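Local structure of transcriptional regulator Tm0710 (Thermotoga maritima, 2A61) at residues Phe29-Ile42 with Gly66-Thr78. The protein probably binds DNA as a dimeric transcriptional regulator of the MarR family, using a winged helix-turn-helix domain. Numbering follows the deposited sequence.
Sequences FGITPAQFDILQKI and GLVKRLEADGYLT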
ATOM      1  N   PHE A  29      -4.532  -1.724 -18.704  1.00 24.00           N
ATOM      2  CA  PHE A  29      -3.276  -1.194 -19.251  1.00 23.27           C
ATOM      3  C   PHE A  29      -2.185  -2.226 -19.380  1.00 22.72           C
ATOM      4  O   PHE A  29      -1.170  -1.966 -19.986  1.00 24.20           O
ATOM      5  CB  PHE A  29      -2.795  -0.040 -18.363  1.00 23.72           C
ATOM      6  CG  PHE A  29      -3.717   1.130 -18.383  1.00 24.67           C
ATOM      7  CD1 PHE A  29      -4.672   1.287 -17.400  1.00 25.39           C
ATOM      8  CD2 PHE A  29      -3.659   2.059 -19.443  1.00 29.78           C
ATOM      9  CE1 PHE A  29      -5.581   2.357 -17.435  1.00 29.75           C
ATOM     10  CE2 PHE A  29      -4.549   3.169 -19.500  1.00 32.39           C
ATOM     11  CZ  PHE A  29      -5.516   3.316 -18.498  1.00 30.66           C
ATOM     12  N   GLY A  30      -2.370  -3.386 -18.765  1.00 22.19           N
ATOM     13  CA  GLY A  30      -1.283  -4.349 -18.608  1.00 21.32           C
ATOM     14  C   GLY A  30      -0.167  -3.929 -17.675  1.00 21.32           C
ATOM     15  O   GLY A  30       0.981  -4.440 -17.822  1.00 21.68           O
ATOM     16  N   ILE A  31      -0.468  -3.006 -16.736  1.00 18.68           N
ATOM     17  CA  ILE A  31       0.570  -2.500 -15.771  1.00 17.96           C
ATOM     18  C   ILE A  31       0.624  -3.346 -14.506  1.00 16.79           C
ATOM     19  O   ILE A  31      -0.403  -3.649 -13.907  1.00 16.00           O
ATOM     20  CB  ILE A  31       0.374  -0.969 -15.496  1.00 18.11           C
ATOM     21  CG1 ILE A  31       0.587  -0.229 -16.842  1.00 19.05           C
ATOM     22  CG2 ILE A  31       1.293  -0.424 -14.350  1.00 17.43           C
ATOM     23  CD1 ILE A  31       0.078   1.193 -16.855  1.00 14.67           C
ATOM     24  N   THR A  32       1.813  -3.799 -14.129  1.00 16.38           N
ATOM     25  CA  THR A  32       1.902  -4.693 -12.974  1.00 17.39           C
ATOM     26  C   THR A  32       1.918  -3.847 -11.676  1.00 17.37           C
ATOM     27  O   THR A  32       2.193  -2.631 -11.721  1.00 15.84           O
ATOM     28  CB  THR A  32       3.175  -5.581 -13.012  1.00 16.91           C
ATOM     29  OG1 THR A  32       4.316  -4.772 -12.673  1.00 16.81           O
ATOM     30  CG2 THR A  32       3.399  -6.271 -14.433  1.00 17.66           C
ATOM     31  N   PRO A  33       1.609  -4.476 -10.514  1.00 16.66           N
ATOM     32  CA  PRO A  33       1.701  -3.748  -9.202  1.00 16.53           C
ATOM     33  C   PRO A  33       3.022  -2.969  -8.942  1.00 17.90           C
ATOM     34  O   PRO A  33       2.982  -1.808  -8.479  1.00 18.81           O
ATOM     35  CB  PRO A  33       1.501  -4.867  -8.173  1.00 16.56           C
ATOM     36  CG  PRO A  33       0.606  -5.881  -8.932  1.00 14.71           C
ATOM     37  CD  PRO A  33       1.025  -5.845 -10.387  1.00 16.05           C
ATOM     38  N   ALA A  34       4.169  -3.594  -9.224  1.00 17.02           N
ATOM     39  CA  ALA A  34       5.447  -2.950  -9.030  1.00 17.08           C
ATOM     40  C   ALA A  34       5.637  -1.812 -10.022  1.00 17.70           C
ATOM     41  O   ALA A  34       6.159  -0.750  -9.655  1.00 16.32           O
ATOM     42  CB  ALA A  34       6.579  -3.951  -9.149  1.00 16.69           C
ATOM     43  N   GLN A  35       5.199  -2.011 -11.266  1.00 16.85           N
ATOM     44  CA  GLN A  35       5.227  -0.923 -12.237  1.00 16.26           C
ATOM     45  C   GLN A  35       4.356   0.256 -11.805  1.00 15.44           C
ATOM     46  O   GLN A  35       4.743   1.406 -11.988  1.00 14.00           O
ATOM     47  CB  GLN A  35       4.773  -1.389 -13.596  1.00 17.04           C
ATOM     48  CG  GLN A  35       5.786  -2.259 -14.400  1.00 15.03           C
ATOM     49  CD  GLN A  35       5.234  -2.540 -15.805  1.00 18.03           C
ATOM     50  OE1 GLN A  35       4.114  -3.028 -15.933  1.00 17.14           O
ATOM     51  NE2 GLN A  35       6.016  -2.209 -16.865  1.00 20.07           N
ATOM     52  N   PHE A  36       3.160  -0.027 -11.306  1.00 14.32           N
ATOM     53  CA  PHE A  36       2.286   1.038 -10.829  1.00 14.95           C
ATOM     54  C   PHE A  36       2.865   1.799  -9.621  1.00 15.10           C
ATOM     55  O   PHE A  36       2.730   3.016  -9.523  1.00 14.02           O
ATOM     56  CB  PHE A  36       0.904   0.465 -10.447  1.00 14.67           C
ATOM     57  CG  PHE A  36      -0.051   1.496  -9.945  1.00 15.80           C
ATOM     58  CD1 PHE A  36      -0.520   2.495 -10.792  1.00 19.47           C
ATOM     59  CD2 PHE A  36      -0.499   1.470  -8.631  1.00 16.82           C
ATOM     60  CE1 PHE A  36      -1.411   3.467 -10.310  1.00 19.03           C
ATOM     61  CE2 PHE A  36      -1.383   2.439  -8.165  1.00 14.46           C
ATOM     62  CZ  PHE A  36      -1.824   3.423  -9.015  1.00 15.38           C
ATOM     63  N   ASP A  37       3.500   1.066  -8.713  1.00 15.60           N
ATOM     64  CA  ASP A  37       4.173   1.676  -7.559  1.00 17.28           C
ATOM     65  C   ASP A  37       5.269   2.689  -7.990  1.00 17.12           C
ATOM     66  O   ASP A  37       5.425   3.740  -7.353  1.00 16.26           O
ATOM     67  CB  ASP A  37       4.795   0.608  -6.674  1.00 16.51           C
ATOM     68  CG  ASP A  37       3.773  -0.175  -5.848  1.00 23.01           C
ATOM     69  OD1 ASP A  37       2.674   0.343  -5.492  1.00 22.82           O
ATOM     70  OD2 ASP A  37       4.096  -1.357  -5.575  1.00 26.01           O
ATOM     71  N   ILE A  38       6.029   2.355  -9.040  1.00 15.89           N
ATOM     72  CA  ILE A  38       6.962   3.323  -9.651  1.00 15.64           C
ATOM     73  C   ILE A  38       6.215   4.532 -10.214  1.00 15.96           C
ATOM     74  O   ILE A  38       6.605   5.681  -9.968  1.00 14.36           O
ATOM     75  CB  ILE A  38       7.786   2.696 -10.791  1.00 15.86           C
ATOM     76  CG1 ILE A  38       8.732   1.617 -10.225  1.00 14.91           C
ATOM     77  CG2 ILE A  38       8.474   3.768 -11.612  1.00 16.45           C
ATOM     78  CD1 ILE A  38       9.335   0.768 -11.301  1.00 11.62           C
ATOM     79  N   LEU A  39       5.148   4.281 -10.962  1.00 14.91           N
ATOM     80  CA  LEU A  39       4.419   5.387 -11.613  1.00 16.90           C
ATOM     81  C   LEU A  39       3.758   6.295 -10.611  1.00 18.10           C
ATOM     82  O   LEU A  39       3.808   7.523 -10.771  1.00 17.64           O
ATOM     83  CB  LEU A  39       3.336   4.893 -12.561  1.00 17.64           C
ATOM     84  CG  LEU A  39       3.676   4.276 -13.898  1.00 21.05           C
ATOM     85  CD1 LEU A  39       2.370   3.763 -14.559  1.00 21.39           C
ATOM     86  CD2 LEU A  39       4.352   5.317 -14.781  1.00 23.35           C
ATOM     87  N   GLN A  40       3.115   5.711  -9.584  1.00 18.51           N
ATOM     88  CA  GLN A  40       2.437   6.529  -8.578  1.00 19.18           C
ATOM     89  C   GLN A  40       3.375   7.317  -7.671  1.00 17.29           C
ATOM     90  O   GLN A  40       3.046   8.426  -7.298  1.00 17.71           O
ATOM     91  CB  GLN A  40       1.366   5.751  -7.781  1.00 17.76           C
ATOM     92  CG  GLN A  40       1.866   4.809  -6.770  1.00 21.41           C
ATOM     93  CD  GLN A  40       0.754   4.350  -5.798  1.00 22.30           C
ATOM     94  OE1 GLN A  40       0.880   3.316  -5.150  1.00 28.47           O
ATOM     95  NE2 GLN A  40      -0.320   5.130  -5.701  1.00 17.96           N
ATOM     96  N   LYS A  41       4.544   6.757  -7.370  1.00 16.88           N
ATOM     97  CA  LYS A  41       5.596   7.478  -6.657  1.00 18.24           C
ATOM     98  C   LYS A  41       6.079   8.719  -7.403  1.00 17.80           C
ATOM     99  O   LYS A  41       6.196   9.796  -6.797  1.00 16.69           O
ATOM    100  CB  LYS A  41       6.764   6.553  -6.368  1.00 17.95           C
ATOM    101  CG  LYS A  41       7.906   7.188  -5.612  1.00 25.01           C
ATOM    102  CD  LYS A  41       7.475   7.891  -4.286  1.00 28.55           C
ATOM    103  CE  LYS A  41       6.807   6.955  -3.258  1.00 30.20           C
ATOM    104  NZ  LYS A  41       6.302   7.637  -1.976  1.00 32.62           N
ATOM    105  N   ILE A  42       6.317   8.575  -8.707  1.00 17.11           N
ATOM    106  CA  ILE A  42       6.776   9.685  -9.517  1.00 17.49           C
ATOM    107  C   ILE A  42       5.613  10.659  -9.699  1.00 16.79           C
ATOM    108  O   ILE A  42       5.819  11.872  -9.741  1.00 17.47           O
ATOM    109  CB  ILE A  42       7.352   9.206 -10.903  1.00 17.68           C
ATOM    110  CG1 ILE A  42       8.587   8.332 -10.688  1.00 16.91           C
ATOM    111  CG2 ILE A  42       7.668  10.407 -11.817  1.00 16.55           C
ATOM    112  CD1 ILE A  42       9.039   7.485 -11.983  1.00 17.64           C
ATOM    113  N   GLY A  66      14.282  -3.552 -15.657  1.00 19.40           N
ATOM    114  CA  GLY A  66      13.248  -4.259 -16.452  1.00 17.76           C
ATOM    115  C   GLY A  66      11.865  -3.621 -16.417  1.00 17.62           C
ATOM    116  O   GLY A  66      11.184  -3.491 -17.462  1.00 17.14           O
ATOM    117  N   LEU A  67      11.436  -3.228 -15.212  1.00 15.71           N
ATOM    118  CA  LEU A  67      10.171  -2.545 -15.023  1.00 15.51           C
ATOM    119  C   LEU A  67      10.076  -1.199 -15.754  1.00 15.36           C
ATOM    120  O   LEU A  67       9.065  -0.911 -16.349  1.00 15.18           O
ATOM    121  CB  LEU A  67       9.854  -2.349 -13.507  1.00 14.93           C
ATOM    122  CG  LEU A  67       9.824  -3.606 -12.601  1.00 16.15           C
ATOM    123  CD1 LEU A  67       9.873  -3.222 -11.126  1.00 14.69           C
ATOM    124  CD2 LEU A  67       8.540  -4.456 -12.905  1.00 15.62           C
ATOM    125  N   VAL A  68      11.109  -0.360 -15.601  1.00 16.50           N
ATOM    126  CA  VAL A  68      11.166   0.999 -16.174  1.00 16.30           C
ATOM    127  C   VAL A  68      11.263   0.937 -17.715  1.00 16.88           C
ATOM    128  O   VAL A  68      10.617   1.698 -18.413  1.00 16.30           O
ATOM    129  CB  VAL A  68      12.337   1.763 -15.548  1.00 16.00           C
ATOM    130  CG1 VAL A  68      12.673   3.027 -16.342  1.00 18.92           C
ATOM    131  CG2 VAL A  68      12.000   2.097 -14.028  1.00 13.95           C
ATOM    132  N   LYS A  69      12.078   0.028 -18.216  1.00 18.46           N
ATOM    133  CA  LYS A  69      12.273  -0.137 -19.688  1.00 19.78           C
ATOM    134  C   LYS A  69      10.956  -0.366 -20.431  1.00 18.62           C
ATOM    135  O   LYS A  69      10.740   0.175 -21.514  1.00 15.88           O
ATOM    136  CB  LYS A  69      13.209  -1.323 -19.914  1.00 21.29           C
ATOM    137  CG  LYS A  69      13.420  -1.773 -21.339  1.00 24.41           C
ATOM    138  CD  LYS A  69      14.451  -2.909 -21.403  1.00 24.64           C
ATOM    139  CE  LYS A  69      13.955  -4.202 -20.700  1.00 27.08           C
ATOM    140  NZ  LYS A  69      14.986  -5.273 -20.663  1.00 30.70           N
ATOM    141  N   ARG A  70      10.077  -1.175 -19.835  1.00 18.32           N
ATOM    142  CA  ARG A  70       8.738  -1.430 -20.407  1.00 18.77           C
ATOM    143  C   ARG A  70       7.853  -0.193 -20.293  1.00 17.68           C
ATOM    144  O   ARG A  70       7.136   0.142 -21.206  1.00 17.33           O
ATOM    145  CB  ARG A  70       8.042  -2.528 -19.647  1.00 18.36           C
ATOM    146  CG  ARG A  70       8.275  -3.937 -20.142  1.00 22.59           C
ATOM    147  CD  ARG A  70       7.220  -4.814 -19.355  1.00 27.09           C
ATOM    148  NE  ARG A  70       7.887  -5.273 -18.162  1.00 25.54           N
ATOM    149  CZ  ARG A  70       7.312  -5.800 -17.099  1.00 23.10           C
ATOM    150  NH1 ARG A  70       5.998  -5.929 -17.016  1.00 25.73           N
ATOM    151  NH2 ARG A  70       8.092  -6.199 -16.128  1.00 22.60           N
ATOM    152  N   LEU A  71       7.904   0.487 -19.151  1.00 17.90           N
ATOM    153  CA  LEU A  71       7.123   1.721 -18.993  1.00 17.05           C
ATOM    154  C   LEU A  71       7.552   2.816 -19.968  1.00 17.38           C
ATOM    155  O   LEU A  71       6.722   3.604 -20.409  1.00 18.89           O
ATOM    156  CB  LEU A  71       7.188   2.230 -17.534  1.00 16.83           C
ATOM    157  CG  LEU A  71       6.420   1.410 -16.485  1.00 15.48           C
ATOM    158  CD1 LEU A  71       6.748   1.891 -15.053  1.00 16.15           C
ATOM    159  CD2 LEU A  71       4.882   1.471 -16.708  1.00 17.45           C
ATOM    160  N   GLU A  72       8.856   2.931 -20.205  1.00 17.35           N
ATOM    161  CA  GLU A  72       9.419   3.890 -21.186  1.00 18.85           C
ATOM    162  C   GLU A  72       9.017   3.489 -22.615  1.00 18.37           C
ATOM    163  O   GLU A  72       8.502   4.312 -23.375  1.00 17.55           O
ATOM    164  CB  GLU A  72      10.954   3.919 -21.064  1.00 17.50           C
ATOM    165  CG  GLU A  72      11.453   4.697 -19.827  1.00 20.20           C
ATOM    166  CD  GLU A  72      12.947   4.957 -19.892  1.00 22.46           C
ATOM    167  OE1 GLU A  72      13.724   3.995 -19.674  1.00 24.16           O
ATOM    168  OE2 GLU A  72      13.340   6.122 -20.217  1.00 25.84           O
ATOM    169  N   ALA A  73       9.197   2.213 -22.955  1.00 18.76           N
ATOM    170  CA  ALA A  73       8.827   1.752 -24.324  1.00 20.44           C
ATOM    171  C   ALA A  73       7.333   1.950 -24.589  1.00 20.66           C
ATOM    172  O   ALA A  73       6.940   2.310 -25.713  1.00 21.23           O
ATOM    173  CB  ALA A  73       9.218   0.246 -24.533  1.00 21.16           C
ATOM    174  N   ASP A  74       6.497   1.703 -23.571  1.00 20.67           N
ATOM    175  CA  ASP A  74       5.033   1.861 -23.726  1.00 21.12           C
ATOM    176  C   ASP A  74       4.476   3.279 -23.516  1.00 20.18           C
ATOM    177  O   ASP A  74       3.272   3.488 -23.627  1.00 20.18           O
ATOM    178  CB  ASP A  74       4.263   0.825 -22.874  1.00 22.01           C
ATOM    179  CG  ASP A  74       4.617  -0.644 -23.231  1.00 25.03           C
ATOM    180  OD1 ASP A  74       4.957  -0.939 -24.403  1.00 29.54           O
ATOM    181  OD2 ASP A  74       4.562  -1.501 -22.330  1.00 27.93           O
ATOM    182  N   GLY A  75       5.353   4.249 -23.243  1.00 20.02           N
ATOM    183  CA  GLY A  75       4.983   5.666 -23.183  1.00 18.51           C
ATOM    184  C   GLY A  75       4.457   6.162 -21.847  1.00 18.58           C
ATOM    185  O   GLY A  75       3.815   7.213 -21.814  1.00 19.32           O
ATOM    186  N   TYR A  76       4.673   5.405 -20.764  1.00 17.49           N
ATOM    187  CA  TYR A  76       4.217   5.827 -19.395  1.00 17.37           C
ATOM    188  C   TYR A  76       5.231   6.657 -18.586  1.00 17.70           C
ATOM    189  O   TYR A  76       4.853   7.506 -17.738  1.00 16.94           O
ATOM    190  CB  TYR A  76       3.785   4.588 -18.578  1.00 16.80           C
ATOM    191  CG  TYR A  76       2.647   3.843 -19.219  1.00 18.44           C
ATOM    192  CD1 TYR A  76       1.362   4.386 -19.225  1.00 19.04           C
ATOM    193  CD2 TYR A  76       2.851   2.607 -19.858  1.00 20.34           C
ATOM    194  CE1 TYR A  76       0.312   3.730 -19.822  1.00 18.91           C
ATOM    195  CE2 TYR A  76       1.776   1.936 -20.477  1.00 20.84           C
ATOM    196  CZ  TYR A  76       0.521   2.512 -20.441  1.00 19.71           C
ATOM    197  OH  TYR A  76      -0.561   1.922 -21.041  1.00 19.25           O
ATOM    198  N   LEU A  77       6.506   6.420 -18.890  1.00 17.17           N
ATOM    199  CA  LEU A  77       7.637   7.121 -18.327  1.00 18.60           C
ATOM    200  C   LEU A  77       8.529   7.662 -19.445  1.00 19.20           C
ATOM    201  O   LEU A  77       8.549   7.142 -20.551  1.00 18.13           O
ATOM    202  CB  LEU A  77       8.505   6.166 -17.488  1.00 18.14           C
ATOM    203  CG  LEU A  77       7.911   5.786 -16.126  1.00 18.22           C
ATOM    204  CD1 LEU A  77       8.902   4.994 -15.312  1.00 15.83           C
ATOM    205  CD2 LEU A  77       7.532   7.016 -15.367  1.00 17.44           C
ATOM    206  N   THR A  78       9.287   8.684 -19.121  1.00 18.64           N
ATOM    207  CA  THR A  78      10.407   9.116 -19.958  1.00 19.30           C
ATOM    208  C   THR A  78      11.568   9.413 -19.025  1.00 20.18           C
ATOM    209  O   THR A  78      11.532   9.008 -17.837  1.00 20.64           O
ATOM    210  CB  THR A  78      10.003  10.245 -20.966  1.00 18.41           C
ATOM    211  OG1 THR A  78      11.065  10.462 -21.891  1.00 22.09           O
ATOM    212  CG2 THR A  78       9.622  11.575 -20.281  1.00 19.53           C
TER
HETATM  213  O   HOH W   1      -0.205  -0.440 -22.126  1.00 35.88           O
HETATM  214  O   HOH W   2       3.887  -5.602 -18.130  1.00 37.55           O
HETATM  215  O   HOH W   3       4.363  -1.636 -19.457  1.00 23.57           O
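Leu71 and Leu77 form the tight part of this contact, meshing with Ile38, Leu39 and Ile42 where helices 33-42 and 66-73 cross at -71°. Leu39 reaches between them: CD1 lies 4.0 Å from Leu71 CD2, while CD2 meets Leu77 CD2 at 3.7 Å. Ile42 CD1 abuts the same Leu77 methyl, and one helical turn earlier Ile38 turns CG2 to Leu77 CD1 and CD1 to Leu67 CB. Leu91 and Ile93 of strand 88-93 extend this core beyond Ile42. The Tyr76 ring belongs to the packed part too, receiving Ile31 CD1 over the centre of one face, 3.9 Å from the centroid, as a CH-pi contact.

Toward the start of helix 33-42 a polar group is set into apolar packing. Gln35 lays CG against Leu67 CD2, and its chain, extended beyond CG (chi2 -175°), carries the amide across to helix 66-73, with NE2 beside Leu71 CG. There NE2 gives Leu67 O a straight but weak bond of 3.4 Å; it also lies above the Arg70 guanidinium plane, displaced toward the rim, the two planes 32° apart. OE1 accepts in its carbonyl plane, on a lone pair, from Thr32 N at 3.0 Å; Gln35 N donates in return to Thr32 OG1, completing a capping box. The Thr32 N bond on OE1, with the weak one from NE2, sets the amide's rotation. Thr32 OG1 also bonds to Gly58 O of the second subunit.

The looser, solvent side runs along the exposed rim of Gly30, Arg70 and Asp74, where separate waters link Tyr76 OH to Phe29 O and Gln35 NE2 to Asp74 OD2. At Gly75 a Schellman motif ends helix 66-73. Helix 61-73, the likely recognition helix, is thus packed on helix 33-45 and led into the wing, as in MarR winged helix-turn-helix domains.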